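Local coordinates for YARHG domain-containing protein (Legionella pneumophila subsp. pneumophila, PDB 4G2A) that is of unknown function but may bind a nutrient, combining a DUF4424 region with a YARHG domain, at residues 13-21 / 56-67; 181-192 / 232-243. All coordinates share one frame; numbering follows the deposited sequence.

Contact 1. Residues 13-21 / 56-67. With SO4 (sulfate ion), chain B.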
loop_
_atom_site.group_PDB
_atom_site.type_symbol
_atom_site.label_atom_id
_atom_site.label_comp_id
_atom_site.label_asym_id
_atom_site.label_seq_id
_atom_site.Cartn_x
_atom_site.Cartn_y
_atom_site.Cartn_z
ATOM N N PRO A 13 0.748 17.527 2.545
ATOM C CA PRO A 13 0.683 18.520 3.631
ATOM C C PRO A 13 -0.521 19.418 3.372
ATOM O O PRO A 13 -0.929 19.579 2.214
ATOM C CB PRO A 13 2.009 19.301 3.512
ATOM C CG PRO A 13 2.784 18.665 2.422
ATOM C CD PRO A 13 1.822 17.860 1.589
ATOM N N ILE A 14 -1.139 19.952 4.421
ATOM C CA ILE A 14 -2.291 20.811 4.195
ATOM C C ILE A 14 -2.128 22.128 4.958
ATOM O O ILE A 14 -1.470 22.146 5.997
ATOM C CB ILE A 14 -3.625 20.090 4.544
ATOM C CG1 ILE A 14 -3.702 19.653 6.004
ATOM C CG2 ILE A 14 -3.892 18.927 3.612
ATOM C CD1 ILE A 14 -4.893 20.159 6.679
ATOM N N PRO A 15 -2.763 23.228 4.508
ATOM C CA PRO A 15 -2.699 24.464 5.303
ATOM C C PRO A 15 -3.780 24.491 6.392
ATOM O O PRO A 15 -4.865 23.942 6.202
ATOM C CB PRO A 15 -2.932 25.568 4.265
ATOM C CG PRO A 15 -3.655 24.909 3.117
ATOM C CD PRO A 15 -3.590 23.407 3.289
ATOM N N VAL A 16 -3.477 25.141 7.534
ATOM C CA VAL A 16 -4.388 25.308 8.669
ATOM C C VAL A 16 -5.497 26.305 8.258
ATOM O O VAL A 16 -6.667 26.075 8.568
ATOM C CB VAL A 16 -3.610 25.760 9.938
ATOM C CG1 VAL A 16 -4.548 26.032 11.113
ATOM C CG2 VAL A 16 -2.561 24.726 10.331
ATOM N N SER A 17 -5.123 27.362 7.502
ATOM C CA SER A 17 -6.020 28.404 6.976
ATOM C C SER A 17 -6.160 28.309 5.419
ATOM O O SER A 17 -6.028 27.218 4.865
ATOM C CB SER A 17 -5.520 29.790 7.395
ATOM O OG SER A 17 -5.526 29.933 8.805
ATOM N N GLN A 18 -6.490 29.436 4.739
ATOM C CA GLN A 18 -6.652 29.521 3.275
ATOM C C GLN A 18 -5.573 30.479 2.721
ATOM O O GLN A 18 -5.848 31.667 2.523
ATOM C CB GLN A 18 -8.079 29.979 2.892
ATOM C CG GLN A 18 -9.205 29.084 3.421
ATOM C CD GLN A 18 -10.523 29.819 3.572
ATOM O OE1 GLN A 18 -10.614 30.871 4.220
ATOM N NE2 GLN A 18 -11.588 29.250 3.023
ATOM N N PRO A 19 -4.314 30.014 2.536
ATOM C CA PRO A 19 -3.261 30.935 2.101
ATOM C C PRO A 19 -3.157 31.071 0.585
ATOM O O PRO A 19 -3.708 30.266 -0.173
ATOM C CB PRO A 19 -2.002 30.281 2.671
ATOM C CG PRO A 19 -2.270 28.830 2.550
ATOM C CD PRO A 19 -3.770 28.652 2.725
ATOM N N HIS A 20 -2.401 32.077 0.152
ATOM C CA HIS A 20 -2.138 32.292 -1.257
ATOM C C HIS A 20 -0.801 31.606 -1.587
ATOM O O HIS A 20 0.151 32.236 -2.041
ATOM C CB HIS A 20 -2.177 33.789 -1.577
ATOM C CG HIS A 20 -3.561 34.354 -1.501
ATOM N ND1 HIS A 20 -4.258 34.708 -2.641
ATOM C CD2 HIS A 20 -4.359 34.545 -0.424
ATOM C CE1 HIS A 20 -5.441 35.127 -2.222
ATOM N NE2 HIS A 20 -5.552 35.034 -0.897
ATOM N N ILE A 21 -0.748 30.288 -1.295
ATOM C CA ILE A 21 0.385 29.396 -1.517
ATOM C C ILE A 21 -0.085 28.281 -2.446
ATOM O O ILE A 21 -1.054 27.588 -2.119
ATOM C CB ILE A 21 0.964 28.815 -0.176
ATOM C CG1 ILE A 21 1.293 29.898 0.905
ATOM C CG2 ILE A 21 2.121 27.820 -0.431
ATOM C CD1 ILE A 21 2.503 30.755 0.663
ATOM N N LEU A 56 2.029 35.839 -3.527
ATOM C CA LEU A 56 1.952 37.228 -3.057
ATOM C C LEU A 56 3.318 37.886 -3.046
ATOM O O LEU A 56 4.294 37.262 -2.639
ATOM C CB LEU A 56 1.357 37.296 -1.640
ATOM C CG LEU A 56 -0.032 36.731 -1.425
ATOM C CD1 LEU A 56 -0.440 36.873 0.038
ATOM C CD2 LEU A 56 -1.071 37.431 -2.315
ATOM N N ASN A 57 3.395 39.164 -3.403
ATOM C CA ASN A 57 4.689 39.825 -3.377
ATOM C C ASN A 57 4.943 40.409 -1.967
ATOM O O ASN A 57 5.264 41.585 -1.804
ATOM C CB ASN A 57 4.815 40.851 -4.506
ATOM C CG ASN A 57 6.186 41.500 -4.614
ATOM O OD1 ASN A 57 7.244 40.858 -4.500
ATOM N ND2 ASN A 57 6.187 42.816 -4.762
ATOM N N LYS A 58 4.817 39.548 -0.944
ATOM C CA LYS A 58 5.054 39.891 0.460
ATOM C C LYS A 58 5.402 38.617 1.252
ATOM O O LYS A 58 5.065 37.517 0.822
ATOM C CB LYS A 58 3.852 40.651 1.092
ATOM C CG LYS A 58 2.547 39.844 1.256
ATOM C CD LYS A 58 1.672 40.438 2.361
ATOM C CE LYS A 58 0.243 39.950 2.349
ATOM N NZ LYS A 58 -0.585 40.580 3.434
ATOM N N GLU A 59 6.088 38.780 2.393
ATOM C CA GLU A 59 6.476 37.695 3.283
ATOM C C GLU A 59 5.223 37.113 3.982
ATOM O O GLU A 59 4.381 37.864 4.486
ATOM C CB GLU A 59 7.495 38.197 4.318
ATOM C CG GLU A 59 8.231 37.094 5.049
ATOM C CD GLU A 59 8.104 37.166 6.554
ATOM O OE1 GLU A 59 7.131 36.591 7.095
ATOM O OE2 GLU A 59 8.972 37.799 7.195
ATOM N N VAL A 60 5.077 35.774 3.954
ATOM C CA VAL A 60 3.940 35.121 4.585
ATOM C C VAL A 60 4.450 34.002 5.474
ATOM O O VAL A 60 5.389 33.292 5.104
ATOM C CB VAL A 60 2.846 34.625 3.592
ATOM C CG1 VAL A 60 2.095 35.783 2.946
ATOM C CG2 VAL A 60 3.412 33.710 2.531
ATOM N N THR A 61 3.850 33.871 6.658
ATOM C CA THR A 61 4.154 32.823 7.633
ATOM C C THR A 61 2.886 32.013 7.812
ATOM O O THR A 61 1.839 32.564 8.172
ATOM C CB THR A 61 4.706 33.403 8.956
ATOM O OG1 THR A 61 5.872 34.186 8.677
ATOM C CG2 THR A 61 5.058 32.316 9.969
ATOM N N ILE A 62 2.963 30.720 7.495
ATOM C CA ILE A 62 1.814 29.821 7.597
ATOM C C ILE A 62 2.190 28.564 8.389
ATOM O O ILE A 62 3.355 28.165 8.461
ATOM C CB ILE A 62 1.181 29.446 6.207
ATOM C CG1 ILE A 62 2.033 28.439 5.397
ATOM C CG2 ILE A 62 0.781 30.666 5.365
ATOM C CD1 ILE A 62 1.217 27.383 4.673
ATOM N N SER A 63 1.185 27.955 8.981
ATOM C CA SER A 63 1.314 26.707 9.691
ATOM C C SER A 63 0.831 25.588 8.740
ATOM O O SER A 63 -0.232 25.700 8.113
ATOM C CB SER A 63 0.517 26.757 10.995
ATOM O OG SER A 63 0.815 25.657 11.840
HETATM N N MSE A 64 1.669 24.578 8.545
HETATM C CA MSE A 64 1.363 23.428 7.702
HETATM C C MSE A 64 1.115 22.245 8.581
HETATM O O MSE A 64 1.730 22.144 9.642
HETATM C CB MSE A 64 2.512 23.118 6.753
HETATM C CG MSE A 64 2.590 24.014 5.564
HETATM SE SE MSE A 64 3.732 23.184 4.228
HETATM C CE MSE A 64 3.941 24.757 3.088
ATOM N N ALA A 65 0.255 21.319 8.130
ATOM C CA ALA A 65 -0.058 20.122 8.896
ATOM C C ALA A 65 -0.014 18.876 8.045
ATOM O O ALA A 65 -0.450 18.904 6.884
ATOM C CB ALA A 65 -1.429 20.256 9.529
ATOM N N PHE A 66 0.511 17.773 8.637
ATOM C CA PHE A 66 0.511 16.434 8.042
ATOM C C PHE A 66 -0.554 15.617 8.786
ATOM O O PHE A 66 -0.284 15.220 9.910
ATOM C CB PHE A 66 1.892 15.741 8.088
ATOM C CG PHE A 66 1.844 14.250 7.774
ATOM C CD1 PHE A 66 1.814 13.798 6.458
ATOM C CD2 PHE A 66 1.851 13.304 8.792
ATOM C CE1 PHE A 66 1.811 12.426 6.170
ATOM C CE2 PHE A 66 1.833 11.932 8.499
ATOM C CZ PHE A 66 1.824 11.507 7.189
ATOM N N PRO A 67 -1.767 15.388 8.204
ATOM C CA PRO A 67 -2.792 14.602 8.910
ATOM C C PRO A 67 -2.522 13.113 8.838
ATOM O O PRO A 67 -1.924 12.635 7.877
ATOM C CB PRO A 67 -4.089 14.951 8.177
ATOM C CG PRO A 67 -3.710 15.830 7.046
ATOM C CD PRO A 67 -2.239 15.781 6.867
HETATM S S SO4 B . -1.772 29.910 9.899
HETATM O O1 SO4 B . -2.469 29.325 11.048
HETATM O O2 SO4 B . -2.668 30.798 9.154
HETATM O O3 SO4 B . -0.612 30.676 10.364
HETATM O O4 SO4 B . -1.335 28.837 9.025
HETATM O O HOH W 1 -2.279 28.198 6.825
#

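Contact 2. Residues 181-192 / 232-243. With SO4 (sulfate ion), chain H; SO4 (sulfate ion), chain M; SO4 (sulfate ion), chain G.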
loop_
_atom_site.group_PDB
_atom_site.type_symbol
_atom_site.label_atom_id
_atom_site.label_comp_id
_atom_site.label_asym_id
_atom_site.label_seq_id
_atom_site.Cartn_x
_atom_site.Cartn_y
_atom_site.Cartn_z
ATOM N N PRO A 181 6.727 -2.137 -4.630
ATOM C CA PRO A 181 6.513 -3.170 -3.598
ATOM C C PRO A 181 7.774 -3.934 -3.171
ATOM O O PRO A 181 7.833 -4.405 -2.033
ATOM C CB PRO A 181 5.500 -4.110 -4.255
ATOM C CG PRO A 181 4.811 -3.275 -5.290
ATOM C CD PRO A 181 5.894 -2.395 -5.826
ATOM N N ASN A 182 8.764 -4.082 -4.083
ATOM C CA ASN A 182 10.017 -4.802 -3.846
ATOM C C ASN A 182 9.796 -6.321 -3.679
ATOM O O ASN A 182 10.666 -7.029 -3.158
ATOM C CB ASN A 182 10.780 -4.215 -2.659
ATOM C CG ASN A 182 11.400 -2.892 -2.996
ATOM O OD1 ASN A 182 12.102 -2.751 -3.990
ATOM N ND2 ASN A 182 11.160 -1.897 -2.184
ATOM N N THR A 183 8.636 -6.813 -4.138
ATOM C CA THR A 183 8.254 -8.233 -4.143
ATOM C C THR A 183 7.392 -8.444 -5.392
ATOM O O THR A 183 6.760 -7.471 -5.801
ATOM C CB THR A 183 7.535 -8.636 -2.825
ATOM O OG1 THR A 183 7.431 -10.065 -2.747
ATOM C CG2 THR A 183 6.142 -8.028 -2.685
ATOM N N PRO A 184 7.303 -9.644 -6.027
ATOM C CA PRO A 184 6.420 -9.766 -7.214
ATOM C C PRO A 184 4.945 -9.513 -6.859
ATOM O O PRO A 184 4.478 -9.938 -5.799
ATOM C CB PRO A 184 6.677 -11.199 -7.716
ATOM C CG PRO A 184 7.992 -11.578 -7.126
ATOM C CD PRO A 184 8.007 -10.919 -5.771
ATOM N N THR A 185 4.254 -8.709 -7.683
ATOM C CA THR A 185 2.853 -8.346 -7.466
ATOM C C THR A 185 2.056 -8.340 -8.761
ATOM O O THR A 185 2.606 -8.357 -9.861
ATOM C CB THR A 185 2.693 -6.918 -6.812
ATOM O OG1 THR A 185 3.192 -5.932 -7.704
ATOM C CG2 THR A 185 3.361 -6.779 -5.455
ATOM N N ARG A 186 0.747 -8.288 -8.593
ATOM C CA ARG A 186 -0.293 -8.096 -9.598
ATOM C C ARG A 186 -1.342 -7.163 -9.013
ATOM O O ARG A 186 -1.529 -7.145 -7.789
ATOM C CB ARG A 186 -0.954 -9.435 -10.012
ATOM C CG ARG A 186 -0.191 -10.253 -11.052
ATOM C CD ARG A 186 0.110 -9.447 -12.302
ATOM N NE ARG A 186 0.908 -10.183 -13.280
ATOM C CZ ARG A 186 2.233 -10.251 -13.283
ATOM N NH1 ARG A 186 2.939 -9.678 -12.314
ATOM N NH2 ARG A 186 2.862 -10.937 -14.227
ATOM N N LEU A 187 -2.051 -6.409 -9.868
ATOM C CA LEU A 187 -3.174 -5.598 -9.400
ATOM C C LEU A 187 -4.310 -6.542 -9.072
ATOM O O LEU A 187 -4.460 -7.547 -9.770
ATOM C CB LEU A 187 -3.644 -4.590 -10.476
ATOM C CG LEU A 187 -2.662 -3.590 -10.995
ATOM C CD1 LEU A 187 -3.259 -2.825 -12.167
ATOM C CD2 LEU A 187 -2.223 -2.660 -9.913
ATOM N N CYS A 188 -5.144 -6.218 -8.071
ATOM C CA CYS A 188 -6.302 -7.058 -7.776
ATOM C C CYS A 188 -7.325 -6.939 -8.910
ATOM O O CYS A 188 -8.090 -7.866 -9.119
ATOM C CB CYS A 188 -6.911 -6.706 -6.427
ATOM S SG CYS A 188 -5.722 -6.720 -5.056
ATOM N N SER A 189 -7.291 -5.834 -9.679
ATOM C CA SER A 189 -8.119 -5.607 -10.868
ATOM C C SER A 189 -7.618 -6.470 -12.073
ATOM O O SER A 189 -8.345 -6.603 -13.067
ATOM C CB SER A 189 -8.146 -4.118 -11.234
ATOM O OG SER A 189 -6.893 -3.596 -11.647
ATOM N N GLU A 190 -6.390 -7.050 -11.983
ATOM C CA GLU A 190 -5.828 -7.958 -13.005
ATOM C C GLU A 190 -6.188 -9.452 -12.680
ATOM O O GLU A 190 -6.041 -10.321 -13.540
ATOM C CB GLU A 190 -4.297 -7.803 -13.126
ATOM C CG GLU A 190 -3.818 -6.488 -13.728
ATOM C CD GLU A 190 -2.310 -6.330 -13.825
ATOM O OE1 GLU A 190 -1.626 -6.435 -12.782
ATOM O OE2 GLU A 190 -1.811 -6.073 -14.944
ATOM N N ILE A 191 -6.669 -9.730 -11.442
ATOM C CA ILE A 191 -7.040 -11.069 -10.975
ATOM C C ILE A 191 -8.564 -11.117 -10.693
ATOM O O ILE A 191 -9.241 -11.993 -11.230
ATOM C CB ILE A 191 -6.150 -11.482 -9.764
ATOM C CG1 ILE A 191 -4.713 -11.812 -10.298
ATOM C CG2 ILE A 191 -6.771 -12.671 -8.975
ATOM C CD1 ILE A 191 -3.661 -12.008 -9.344
ATOM N N ASP A 192 -9.088 -10.179 -9.871
ATOM C CA ASP A 192 -10.519 -9.998 -9.571
ATOM C C ASP A 192 -10.997 -8.855 -10.483
ATOM O O ASP A 192 -11.193 -7.717 -10.041
ATOM C CB ASP A 192 -10.733 -9.712 -8.064
ATOM C CG ASP A 192 -10.252 -10.814 -7.131
ATOM O OD1 ASP A 192 -9.862 -11.893 -7.633
ATOM O OD2 ASP A 192 -10.289 -10.606 -5.894
ATOM N N CYS A 232 -4.578 -1.303 -5.022
ATOM C CA CYS A 232 -4.868 -2.615 -4.478
ATOM C C CYS A 232 -3.978 -3.671 -5.182
ATOM O O CYS A 232 -4.023 -3.807 -6.415
ATOM C CB CYS A 232 -6.350 -2.915 -4.650
ATOM S SG CYS A 232 -6.894 -4.392 -3.780
ATOM N N LEU A 233 -3.157 -4.389 -4.398
ATOM C CA LEU A 233 -2.189 -5.365 -4.923
ATOM C C LEU A 233 -2.311 -6.747 -4.346
ATOM O O LEU A 233 -2.697 -6.916 -3.185
ATOM C CB LEU A 233 -0.745 -4.900 -4.635
ATOM C CG LEU A 233 -0.259 -3.586 -5.235
ATOM C CD1 LEU A 233 1.127 -3.244 -4.704
ATOM C CD2 LEU A 233 -0.260 -3.635 -6.747
ATOM N N PHE A 234 -1.891 -7.741 -5.140
ATOM C CA PHE A 234 -1.769 -9.114 -4.685
ATOM C C PHE A 234 -0.295 -9.408 -4.548
ATOM O O PHE A 234 0.464 -9.120 -5.460
ATOM C CB PHE A 234 -2.444 -10.137 -5.641
ATOM C CG PHE A 234 -3.872 -10.507 -5.323
ATOM C CD1 PHE A 234 -4.199 -11.108 -4.111
ATOM C CD2 PHE A 234 -4.881 -10.306 -6.255
ATOM C CE1 PHE A 234 -5.519 -11.441 -3.815
ATOM C CE2 PHE A 234 -6.203 -10.641 -5.962
ATOM C CZ PHE A 234 -6.512 -11.208 -4.743
ATOM N N THR A 235 0.108 -9.963 -3.418
ATOM C CA THR A 235 1.469 -10.429 -3.180
ATOM C C THR A 235 1.416 -11.936 -3.394
ATOM O O THR A 235 0.315 -12.490 -3.476
ATOM C CB THR A 235 1.943 -10.027 -1.786
ATOM O OG1 THR A 235 0.995 -10.518 -0.850
ATOM C CG2 THR A 235 2.132 -8.529 -1.627
ATOM N N GLY A 236 2.572 -12.582 -3.504
ATOM C CA GLY A 236 2.670 -14.016 -3.773
ATOM C C GLY A 236 1.895 -14.939 -2.848
ATOM O O GLY A 236 0.943 -15.598 -3.281
ATOM N N ILE A 237 2.302 -15.002 -1.572
ATOM C CA ILE A 237 1.702 -15.882 -0.560
ATOM C C ILE A 237 0.215 -15.519 -0.361
ATOM O O ILE A 237 -0.604 -16.430 -0.290
ATOM C CB ILE A 237 2.502 -15.836 0.787
ATOM C CG1 ILE A 237 4.032 -16.056 0.589
ATOM C CG2 ILE A 237 1.902 -16.748 1.845
ATOM C CD1 ILE A 237 4.655 -17.302 1.102
ATOM N N SER A 238 -0.132 -14.206 -0.283
ATOM C CA SER A 238 -1.523 -13.779 -0.086
ATOM C C SER A 238 -2.426 -14.225 -1.246
ATOM O O SER A 238 -3.585 -14.559 -1.003
ATOM C CB SER A 238 -1.622 -12.267 0.099
ATOM O OG SER A 238 -0.902 -11.827 1.237
ATOM N N TYR A 239 -1.911 -14.217 -2.494
ATOM C CA TYR A 239 -2.697 -14.671 -3.633
ATOM C C TYR A 239 -3.020 -16.160 -3.485
ATOM O O TYR A 239 -4.184 -16.546 -3.574
ATOM C CB TYR A 239 -1.998 -14.394 -4.979
ATOM C CG TYR A 239 -2.672 -15.119 -6.119
ATOM C CD1 TYR A 239 -3.835 -14.619 -6.698
ATOM C CD2 TYR A 239 -2.203 -16.353 -6.560
ATOM C CE1 TYR A 239 -4.502 -15.320 -7.706
ATOM C CE2 TYR A 239 -2.860 -17.061 -7.562
ATOM C CZ TYR A 239 -4.004 -16.536 -8.139
ATOM O OH TYR A 239 -4.646 -17.231 -9.134
ATOM N N VAL A 240 -1.993 -16.987 -3.244
ATOM C CA VAL A 240 -2.131 -18.441 -3.097
ATOM C C VAL A 240 -3.014 -18.791 -1.884
ATOM O O VAL A 240 -3.834 -19.695 -1.985
ATOM C CB VAL A 240 -0.737 -19.129 -3.046
ATOM C CG1 VAL A 240 -0.849 -20.643 -2.824
ATOM C CG2 VAL A 240 0.034 -18.849 -4.325
ATOM N N ARG A 241 -2.907 -18.058 -0.778
ATOM C CA ARG A 241 -3.723 -18.341 0.400
ATOM C C ARG A 241 -5.202 -18.001 0.206
ATOM O O ARG A 241 -6.052 -18.852 0.427
ATOM C CB ARG A 241 -3.173 -17.619 1.630
ATOM C CG ARG A 241 -1.888 -18.268 2.067
ATOM C CD ARG A 241 -1.332 -17.735 3.348
ATOM N NE ARG A 241 -0.120 -18.484 3.685
ATOM C CZ ARG A 241 0.581 -18.304 4.795
ATOM N NH1 ARG A 241 0.192 -17.406 5.694
ATOM N NH2 ARG A 241 1.666 -19.032 5.027
ATOM N N TYR A 242 -5.510 -16.802 -0.238
ATOM C CA TYR A 242 -6.894 -16.373 -0.338
ATOM C C TYR A 242 -7.600 -16.762 -1.630
ATOM O O TYR A 242 -8.825 -16.867 -1.609
ATOM C CB TYR A 242 -6.974 -14.872 -0.125
ATOM C CG TYR A 242 -6.663 -14.482 1.300
ATOM C CD1 TYR A 242 -5.353 -14.268 1.717
ATOM C CD2 TYR A 242 -7.678 -14.340 2.238
ATOM C CE1 TYR A 242 -5.064 -13.871 3.022
ATOM C CE2 TYR A 242 -7.407 -13.939 3.547
ATOM C CZ TYR A 242 -6.097 -13.707 3.937
ATOM O OH TYR A 242 -5.843 -13.323 5.237
ATOM N N LYS A 243 -6.870 -16.974 -2.734
ATOM C CA LYS A 243 -7.495 -17.319 -4.009
ATOM C C LYS A 243 -7.370 -18.802 -4.358
ATOM O O LYS A 243 -8.078 -19.262 -5.257
ATOM C CB LYS A 243 -6.923 -16.467 -5.163
ATOM C CG LYS A 243 -7.043 -14.948 -4.978
ATOM C CD LYS A 243 -8.470 -14.419 -4.860
ATOM C CE LYS A 243 -9.315 -14.658 -6.087
ATOM N NZ LYS A 243 -10.634 -13.992 -5.951
HETATM S S SO4 H . 6.261 -10.162 -13.777
HETATM O O1 SO4 H . 6.111 -10.497 -12.354
HETATM O O2 SO4 H . 5.624 -11.217 -14.577
HETATM O O3 SO4 H . 5.627 -8.879 -14.062
HETATM O O4 SO4 H . 7.675 -10.072 -14.130
HETATM S S SO4 M . 2.219 -18.762 8.791
HETATM O O1 SO4 M . 1.968 -19.872 9.724
HETATM O O2 SO4 M . 0.972 -18.004 8.584
HETATM O O3 SO4 M . 3.254 -17.864 9.342
HETATM O O4 SO4 M . 2.686 -19.320 7.514
HETATM S S SO4 G . 0.155 -12.912 -15.737
HETATM O O1 SO4 G . 1.378 -13.627 -15.357
HETATM O O2 SO4 G . -0.537 -13.640 -16.798
HETATM O O3 SO4 G . -0.736 -12.796 -14.579
HETATM O O4 SO4 G . 0.503 -11.578 -16.223
HETATM O O HOH W 2 5.078 -11.349 -3.699
HETATM O O HOH W 3 -5.989 -3.437 -8.203
#

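Contact 1. Residues 13-21 / 56-67
Ile14 and Ala65 form an antiparallel hydrogen-bonded pair that ties strand 10-15 to strand 60-68. Ile14 N donates to Ala65 O at 2.8 Å, and Ala65 N returns a bond to Ile14 O at 2.9 Å. The ladder then frays: Val16 N reaches Ser63 O only weakly, where strand 10-15 has just ended.

Apolar packing divides over the two sides of the ladder. On the side of Ile14 and Ala65, Ile14 turns CG1 between its backbone N and carbonyl carbon (chi1 60°), which sets CG1 beside the ring of Pro67, 4.0 Å from its CG. Pro15 and Met64, a selenomethionine, share the other side; the extended Met64 side chain touches Phe52 and Trp127, with SE near Pro13 CB. Farther along, Pro19 CB lies 3.9 Å from the Ile62 CG2 branch. The Ile21 and Val60 side chains pass in opposite directions, Ile21 CD1 meeting Val60 CG2 at 3.6 Å. The side chains of His20 and Leu56 cross obliquely, Leu56 CG lying 3.6 Å from His20 CB.

A sulfate, probably from the crystallisation liquor, sits where the segments part. Ser63 N points nearly straight at sulfate O4 (2.7 Å, 169°), and Ser17 OG donates to sulfate O2 at 3.0 Å. One backbone N-H, from Ser63, and the Ser17 hydroxyl thus hold the anion directly.

Strand 60-68 pairs along its other edge with strand 123-131, so it lies between two antiparallel neighbours in the beta-rich part matched by DUF4424, with splayed loop ends at the tip of the molecule.

Contact 2. Residues 181-192 / 232-243
Cys232 SG faces Cys188 SG at 2.9 Å in this model, longer than a covalent bond, although the two residues are known to form a disulfide; Cys188 N also donates to Cys232 O, from above the carbonyl plane. Leu233 diverges from Leu187 yet meets it at the branch ends, and its CD1 packs at 3.7 Å on Pro181 CG, beside Tyr216.

Phe234 pairs with Arg186 through two backbone bonds, the tighter from Phe234 N to Arg186 O (2.7 Å, 170°). Its ring has Cys188 SG over one face, 4.2 Å from the centroid, and Tyr239 CD1 over the opposite face; Asp192 OD2 comes in at the edge. On the same side of the ladder Arg186 bends at chi2 (-54°), carrying its guanidinium away from the other segment, where NH1 bonds Thr185 O and two sulfates, probably from the crystallisation liquor, meet its edge. At Gly236, where the helix begins, a water accepts from the backbone N and donates to Pro184 O.

One turn on, Tyr239 takes Ile191 CG2 at the edge of its ring, 3.7 Å from CE1; the same CG2 also touches Phe234 CE2, so Ile191 packs against both rings where they meet. Lys243 ends the walk with a salt bridge, its NZ 2.8 Å from OD1 of the poorly ordered Asp192, whose OD2 is bound by Tyr154.

In this antiparallel pair one strand, 229-235, runs straight into helix 236-250, with paired cysteines and an aromatic cluster joining beta structure to C-terminal helices.

Contact 1 closes before contact 2 opens along the chain, and the two lie on opposite sides of its centre: their centres are 40 Å apart and their nearest atoms about 19 Å, so they never touch. Strand 155-160 bridges them, pairing in parallel with strand 10-15 of contact 1 and antiparallel with strand 229-235 of contact 2. Contact 1 belongs to the distal, all-beta end matched by the DUF4424 family. Contact 2, nearer the middle, is where beta structure gives way to helix 236-250 and the helices of the YARHG region. The elongated protein thus has its strand-rich body continuous with a C-terminal helical part.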